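PDB 3HCW: maltose operon transcriptional repressor from Staphylococcus aureus subsp. aureus Mu50, which probably represses transcription of the maltose operon, its periplasmic-binding-protein-like domain probably sensing a small effector as in related repressors. Local coordinates for residues Val60-Leu74 with Ile83-Ile97. Sequence-based numbering, arbitrary orientation.
Sequences VYKMIKQRMVDAFIL and IKQMLIDESMPFIVI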
loop_
_atom_site.group_PDB
_atom_site.type_symbol
_atom_site.label_atom_id
_atom_site.label_comp_id
_atom_site.label_asym_id
_atom_site.label_seq_id
_atom_site.Cartn_x
_atom_site.Cartn_y
_atom_site.Cartn_z
ATOM N N VAL A 60 7.316 0.400 24.262
ATOM C CA VAL A 60 7.693 -1.005 24.395
ATOM C C VAL A 60 7.926 -1.326 25.870
ATOM O O VAL A 60 7.517 -2.388 26.338
ATOM C CB VAL A 60 8.913 -1.382 23.516
ATOM C CG1 VAL A 60 9.507 -2.737 23.932
ATOM C CG2 VAL A 60 8.514 -1.403 22.037
ATOM N N TYR A 61 8.545 -0.397 26.602
ATOM C CA TYR A 61 8.755 -0.564 28.047
ATOM C C TYR A 61 7.438 -0.674 28.819
ATOM O O TYR A 61 7.353 -1.427 29.790
ATOM C CB TYR A 61 9.623 0.552 28.639
ATOM C CG TYR A 61 9.992 0.320 30.088
ATOM C CD1 TYR A 61 10.962 -0.616 30.438
ATOM C CD2 TYR A 61 9.360 1.030 31.111
ATOM C CE1 TYR A 61 11.301 -0.840 31.768
ATOM C CE2 TYR A 61 9.688 0.811 32.440
ATOM C CZ TYR A 61 10.662 -0.122 32.764
ATOM O OH TYR A 61 10.995 -0.340 34.083
ATOM N N LYS A 62 6.432 0.084 28.379
ATOM C CA LYS A 62 5.075 -0.020 28.909
ATOM C C LYS A 62 4.545 -1.441 28.724
ATOM O O LYS A 62 4.080 -2.047 29.688
ATOM C CB LYS A 62 4.148 1.006 28.250
ATOM C CG LYS A 62 2.753 1.104 28.878
ATOM C CD LYS A 62 2.095 2.468 28.625
ATOM C CE LYS A 62 1.789 2.717 27.147
ATOM N NZ LYS A 62 0.656 1.887 26.643
ATOM N N MET A 63 4.663 -1.976 27.505
ATOM C CA MET A 63 4.298 -3.373 27.211
ATOM C C MET A 63 5.028 -4.421 28.073
ATOM O O MET A 63 4.447 -5.462 28.391
ATOM C CB MET A 63 4.477 -3.686 25.722
ATOM C CG MET A 63 3.566 -2.882 24.803
ATOM S SD MET A 63 4.125 -2.810 23.086
ATOM C CE MET A 63 3.529 -4.381 22.475
ATOM N N ILE A 64 6.282 -4.149 28.451
ATOM C CA ILE A 64 7.024 -5.036 29.366
ATOM C C ILE A 64 6.443 -4.952 30.774
ATOM O O ILE A 64 6.006 -5.961 31.341
ATOM C CB ILE A 64 8.554 -4.693 29.516
ATOM C CG1 ILE A 64 9.223 -4.233 28.207
ATOM C CG2 ILE A 64 9.309 -5.854 30.199
ATOM C CD1 ILE A 64 9.274 -5.232 27.085
ATOM N N LYS A 65 6.465 -3.732 31.315
ATOM C CA LYS A 65 6.113 -3.440 32.704
ATOM C C LYS A 65 4.660 -3.761 33.059
ATOM O O LYS A 65 4.388 -4.325 34.122
ATOM C CB LYS A 65 6.430 -1.979 33.018
ATOM C CG LYS A 65 7.537 -1.780 34.026
ATOM C CD LYS A 65 6.947 -1.389 35.373
ATOM C CE LYS A 65 8.006 -0.798 36.287
ATOM N NZ LYS A 65 7.439 0.266 37.160
ATOM N N GLN A 66 3.741 -3.421 32.155
ATOM C CA GLN A 66 2.329 -3.747 32.319
ATOM C C GLN A 66 2.008 -5.193 31.936
ATOM O O GLN A 66 0.839 -5.572 31.893
ATOM C CB GLN A 66 1.456 -2.793 31.506
ATOM C CG GLN A 66 1.217 -1.442 32.143
ATOM C CD GLN A 66 0.161 -0.629 31.414
ATOM O OE1 GLN A 66 0.056 -0.673 30.189
ATOM N NE2 GLN A 66 -0.629 0.123 32.171
ATOM N N ARG A 67 3.052 -5.980 31.655
ATOM C CA ARG A 67 2.964 -7.411 31.319
ATOM C C ARG A 67 1.941 -7.715 30.217
ATOM O O ARG A 67 1.193 -8.686 30.309
ATOM C CB ARG A 67 2.675 -8.258 32.570
ATOM C CG ARG A 67 3.401 -7.828 33.842
ATOM C CD ARG A 67 4.607 -8.688 34.134
ATOM N NE ARG A 67 4.622 -9.105 35.536
ATOM C CZ ARG A 67 5.267 -8.470 36.513
ATOM N NH1 ARG A 67 5.975 -7.373 36.261
ATOM N NH2 ARG A 67 5.206 -8.940 37.753
ATOM N N MET A 68 1.922 -6.882 29.179
ATOM C CA MET A 68 0.852 -6.914 28.176
ATOM C C MET A 68 0.979 -8.013 27.124
ATOM O O MET A 68 -0.014 -8.404 26.515
ATOM C CB MET A 68 0.709 -5.553 27.494
ATOM C CG MET A 68 0.299 -4.408 28.436
ATOM S SD MET A 68 -1.159 -4.743 29.472
ATOM C CE MET A 68 -2.421 -4.864 28.203
ATOM N N VAL A 69 2.199 -8.492 26.896
ATOM C CA VAL A 69 2.451 -9.532 25.891
ATOM C C VAL A 69 3.368 -10.615 26.436
ATOM O O VAL A 69 3.987 -10.447 27.496
ATOM C CB VAL A 69 3.009 -8.974 24.533
ATOM C CG1 VAL A 69 1.936 -8.209 23.765
ATOM C CG2 VAL A 69 4.237 -8.111 24.746
ATOM N N ASP A 70 3.427 -11.734 25.720
ATOM C CA ASP A 70 4.263 -12.870 26.110
ATOM C C ASP A 70 5.636 -12.773 25.462
ATOM O O ASP A 70 6.633 -13.218 26.028
ATOM C CB ASP A 70 3.577 -14.200 25.746
ATOM C CG ASP A 70 2.259 -14.409 26.498
ATOM O OD1 ASP A 70 1.538 -15.384 26.189
ATOM O OD2 ASP A 70 1.942 -13.600 27.399
ATOM N N ALA A 71 5.680 -12.171 24.275
ATOM C CA ALA A 71 6.909 -12.091 23.494
ATOM C C ALA A 71 6.848 -11.011 22.424
ATOM O O ALA A 71 5.800 -10.393 22.190
ATOM C CB ALA A 71 7.209 -13.434 22.862
ATOM N N PHE A 72 7.986 -10.798 21.770
ATOM C CA PHE A 72 8.123 -9.743 20.778
ATOM C C PHE A 72 8.700 -10.248 19.474
ATOM O O PHE A 72 9.375 -11.269 19.432
ATOM C CB PHE A 72 9.015 -8.636 21.317
ATOM C CG PHE A 72 8.329 -7.728 22.278
ATOM C CD1 PHE A 72 7.644 -6.618 21.817
ATOM C CD2 PHE A 72 8.357 -7.987 23.646
ATOM C CE1 PHE A 72 7.001 -5.747 22.702
ATOM C CE2 PHE A 72 7.724 -7.130 24.537
ATOM C CZ PHE A 72 7.047 -5.999 24.063
ATOM N N ILE A 73 8.418 -9.527 18.405
ATOM C CA ILE A 73 9.093 -9.738 17.138
ATOM C C ILE A 73 9.548 -8.352 16.701
ATOM O O ILE A 73 8.705 -7.497 16.414
ATOM C CB ILE A 73 8.151 -10.371 16.072
ATOM C CG1 ILE A 73 7.648 -11.756 16.512
ATOM C CG2 ILE A 73 8.846 -10.470 14.725
ATOM C CD1 ILE A 73 6.733 -12.428 15.495
ATOM N N LEU A 74 10.864 -8.112 16.709
ATOM C CA LEU A 74 11.426 -6.855 16.184
ATOM C C LEU A 74 11.432 -6.912 14.666
ATOM O O LEU A 74 12.065 -7.789 14.080
ATOM C CB LEU A 74 12.856 -6.623 16.672
ATOM C CG LEU A 74 13.148 -6.564 18.171
ATOM C CD1 LEU A 74 14.594 -6.213 18.394
ATOM C CD2 LEU A 74 12.280 -5.546 18.831
ATOM N N ILE A 83 16.318 -0.758 22.039
ATOM C CA ILE A 83 15.083 -1.480 22.333
ATOM C C ILE A 83 15.296 -3.006 22.228
ATOM O O ILE A 83 14.642 -3.767 22.931
ATOM C CB ILE A 83 13.857 -0.906 21.530
ATOM C CG1 ILE A 83 12.525 -1.524 21.978
ATOM C CG2 ILE A 83 14.047 -1.042 20.060
ATOM C CD1 ILE A 83 12.017 -2.667 21.103
ATOM N N LYS A 84 16.233 -3.438 21.382
ATOM C CA LYS A 84 16.727 -4.819 21.419
ATOM C C LYS A 84 17.484 -5.064 22.730
ATOM O O LYS A 84 17.385 -6.146 23.307
ATOM C CB LYS A 84 17.621 -5.129 20.209
ATOM C CG LYS A 84 18.055 -6.603 20.081
ATOM C CD LYS A 84 18.707 -6.913 18.731
ATOM C CE LYS A 84 20.144 -6.408 18.651
ATOM N NZ LYS A 84 20.696 -6.518 17.271
ATOM N N GLN A 85 18.228 -4.053 23.191
ATOM C CA GLN A 85 18.885 -4.088 24.507
ATOM C C GLN A 85 17.900 -4.138 25.678
ATOM O O GLN A 85 18.163 -4.802 26.682
ATOM C CB GLN A 85 19.838 -2.900 24.687
ATOM C CG GLN A 85 21.309 -3.246 24.485
ATOM C CD GLN A 85 21.787 -4.384 25.384
ATOM O OE1 GLN A 85 22.313 -5.390 24.901
ATOM N NE2 GLN A 85 21.601 -4.231 26.695
ATOM N N MET A 86 16.776 -3.435 25.531
ATOM C CA MET A 86 15.692 -3.427 26.520
ATOM C C MET A 86 15.153 -4.841 26.753
ATOM O O MET A 86 15.122 -5.307 27.891
ATOM C CB MET A 86 14.578 -2.465 26.074
ATOM C CG MET A 86 13.392 -2.297 27.033
ATOM S SD MET A 86 12.254 -1.052 26.386
ATOM C CE MET A 86 13.117 0.428 26.900
ATOM N N LEU A 87 14.779 -5.528 25.671
ATOM C CA LEU A 87 14.269 -6.906 25.741
ATOM C C LEU A 87 15.302 -7.909 26.250
ATOM O O LEU A 87 14.938 -8.951 26.796
ATOM C CB LEU A 87 13.755 -7.372 24.379
ATOM C CG LEU A 87 12.840 -6.483 23.538
ATOM C CD1 LEU A 87 12.638 -7.119 22.183
ATOM C CD2 LEU A 87 11.504 -6.213 24.210
ATOM N N ILE A 88 16.581 -7.593 26.056
ATOM C CA ILE A 88 17.676 -8.406 26.590
ATOM C C ILE A 88 17.836 -8.170 28.095
ATOM O O ILE A 88 17.943 -9.131 28.868
ATOM C CB ILE A 88 19.000 -8.172 25.802
ATOM C CG1 ILE A 88 18.923 -8.883 24.444
ATOM C CG2 ILE A 88 20.226 -8.666 26.590
ATOM C CD1 ILE A 88 19.911 -8.384 23.407
ATOM N N ASP A 89 17.823 -6.897 28.497
ATOM C CA ASP A 89 17.894 -6.504 29.914
ATOM C C ASP A 89 16.734 -7.064 30.739
ATOM O O ASP A 89 16.935 -7.567 31.848
ATOM C CB ASP A 89 17.920 -4.975 30.056
ATOM C CG ASP A 89 19.251 -4.363 29.646
ATOM O OD1 ASP A 89 19.237 -3.280 29.017
ATOM O OD2 ASP A 89 20.309 -4.958 29.952
ATOM N N GLU A 90 15.528 -6.991 30.177
ATOM C CA GLU A 90 14.312 -7.338 30.907
ATOM C C GLU A 90 13.784 -8.736 30.570
ATOM O O GLU A 90 12.593 -9.018 30.740
ATOM C CB GLU A 90 13.251 -6.252 30.712
ATOM C CG GLU A 90 13.817 -4.840 30.878
ATOM C CD GLU A 90 13.013 -3.965 31.816
ATOM O OE1 GLU A 90 13.630 -3.117 32.497
ATOM O OE2 GLU A 90 11.774 -4.117 31.877
ATOM N N SER A 91 14.695 -9.591 30.092
ATOM C CA SER A 91 14.484 -11.034 29.868
ATOM C C SER A 91 13.286 -11.466 29.003
ATOM O O SER A 91 12.774 -12.580 29.160
ATOM C CB SER A 91 14.481 -11.788 31.203
ATOM O OG SER A 91 15.799 -11.938 31.692
ATOM N N MET A 92 12.862 -10.599 28.086
ATOM C CA MET A 92 11.727 -10.894 27.214
ATOM C C MET A 92 12.147 -11.757 26.024
ATOM O O MET A 92 13.121 -11.431 25.350
ATOM C CB MET A 92 11.071 -9.601 26.719
ATOM C CG MET A 92 10.286 -8.827 27.782
ATOM S SD MET A 92 8.993 -9.782 28.609
ATOM C CE MET A 92 7.912 -10.249 27.245
ATOM N N PRO A 93 11.421 -12.866 25.774
ATOM C CA PRO A 93 11.661 -13.700 24.589
ATOM C C PRO A 93 11.339 -12.915 23.327
ATOM O O PRO A 93 10.348 -12.173 23.312
ATOM C CB PRO A 93 10.653 -14.845 24.754
ATOM C CG PRO A 93 10.311 -14.856 26.204
ATOM C CD PRO A 93 10.328 -13.412 26.599
ATOM N N PHE A 94 12.176 -13.046 22.297
ATOM C CA PHE A 94 11.937 -12.336 21.036
ATOM C C PHE A 94 12.501 -12.985 19.773
ATOM O O PHE A 94 13.353 -13.865 19.831
ATOM C CB PHE A 94 12.331 -10.844 21.115
ATOM C CG PHE A 94 13.800 -10.590 21.303
ATOM C CD1 PHE A 94 14.350 -10.532 22.580
ATOM C CD2 PHE A 94 14.624 -10.347 20.212
ATOM C CE1 PHE A 94 15.702 -10.273 22.771
ATOM C CE2 PHE A 94 15.982 -10.087 20.393
ATOM C CZ PHE A 94 16.519 -10.048 21.676
ATOM N N ILE A 95 11.984 -12.526 18.637
ATOM C CA ILE A 95 12.522 -12.824 17.314
ATOM C C ILE A 95 12.955 -11.495 16.704
ATOM O O ILE A 95 12.424 -10.445 17.064
ATOM C CB ILE A 95 11.459 -13.567 16.421
ATOM C CG1 ILE A 95 11.837 -15.028 16.250
ATOM C CG2 ILE A 95 11.372 -13.011 15.028
ATOM C CD1 ILE A 95 11.835 -15.805 17.508
ATOM N N VAL A 96 13.941 -11.533 15.813
ATOM C CA VAL A 96 14.297 -10.360 15.032
ATOM C C VAL A 96 14.114 -10.677 13.562
ATOM O O VAL A 96 14.599 -11.693 13.071
ATOM C CB VAL A 96 15.750 -9.905 15.293
ATOM C CG1 VAL A 96 16.087 -8.653 14.478
ATOM C CG2 VAL A 96 15.976 -9.643 16.780
ATOM N N ILE A 97 13.392 -9.822 12.860
ATOM C CA ILE A 97 13.402 -9.895 11.421
ATOM C C ILE A 97 14.531 -8.998 10.911
ATOM O O ILE A 97 14.448 -7.764 10.983
ATOM C CB ILE A 97 12.043 -9.555 10.806
ATOM C CG1 ILE A 97 10.980 -10.502 11.370
ATOM C CG2 ILE A 97 12.109 -9.663 9.286
ATOM C CD1 ILE A 97 9.641 -10.388 10.701
#
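Leu87 lays its CD2 methyl over one face of the Phe72 ring in a CH-pi contact, 4.0 Å from Leu87 CD2 to the ring centroid and 25° off the normal, displaced toward the rim. That same methyl touches Ile64 CD1, while the other branch, CD1, sits 3.7 Å from Leu74 CD2. Met92 comes in at the edge of the Phe72 ring: its chain is bent at chi2 and chi3, which brings CE beside the ring edge and to 3.5 Å from Asp70 O, while its CG rests on Ile64 CD1. Leu74 divides its two methyls, CD1 lying on Lys84 CB and Val96 CG2, and CD2 meeting Ile83 CD1.

Between the helices, whose axes run 13° apart, Val60 and Ile83 cross nearly at right angles. With CG anti to the backbone N (chi1 -178°), Met86 lays its SD 3.8 Å from Tyr61 CB. Glu90 holds its carboxylate beside Tyr61, OE1 in the ring plane at the edge and 3.3 Å from CE1.

Behind this apolar layer the strands pair in parallel. Phe72 N donates to Pro93 O, Phe72 O accepts from Ile95 N, Leu74 N donates to Ile95 O, and Leu74 O takes Ile97 N at 2.7 Å. Ile73 CG2 and Ile95 CG2 stand side by side on the other face, which helix 247-263 covers through Ile258, Ala257 and Ile261. Strand 71-74, helix 82-89 and strand 94-97 form a beta-alpha-beta crossover, of the kind that builds the Rossmann-like lobes of the periplasmic-binding-protein fold, flanked in the sheet by strands 9-13 and 110-113.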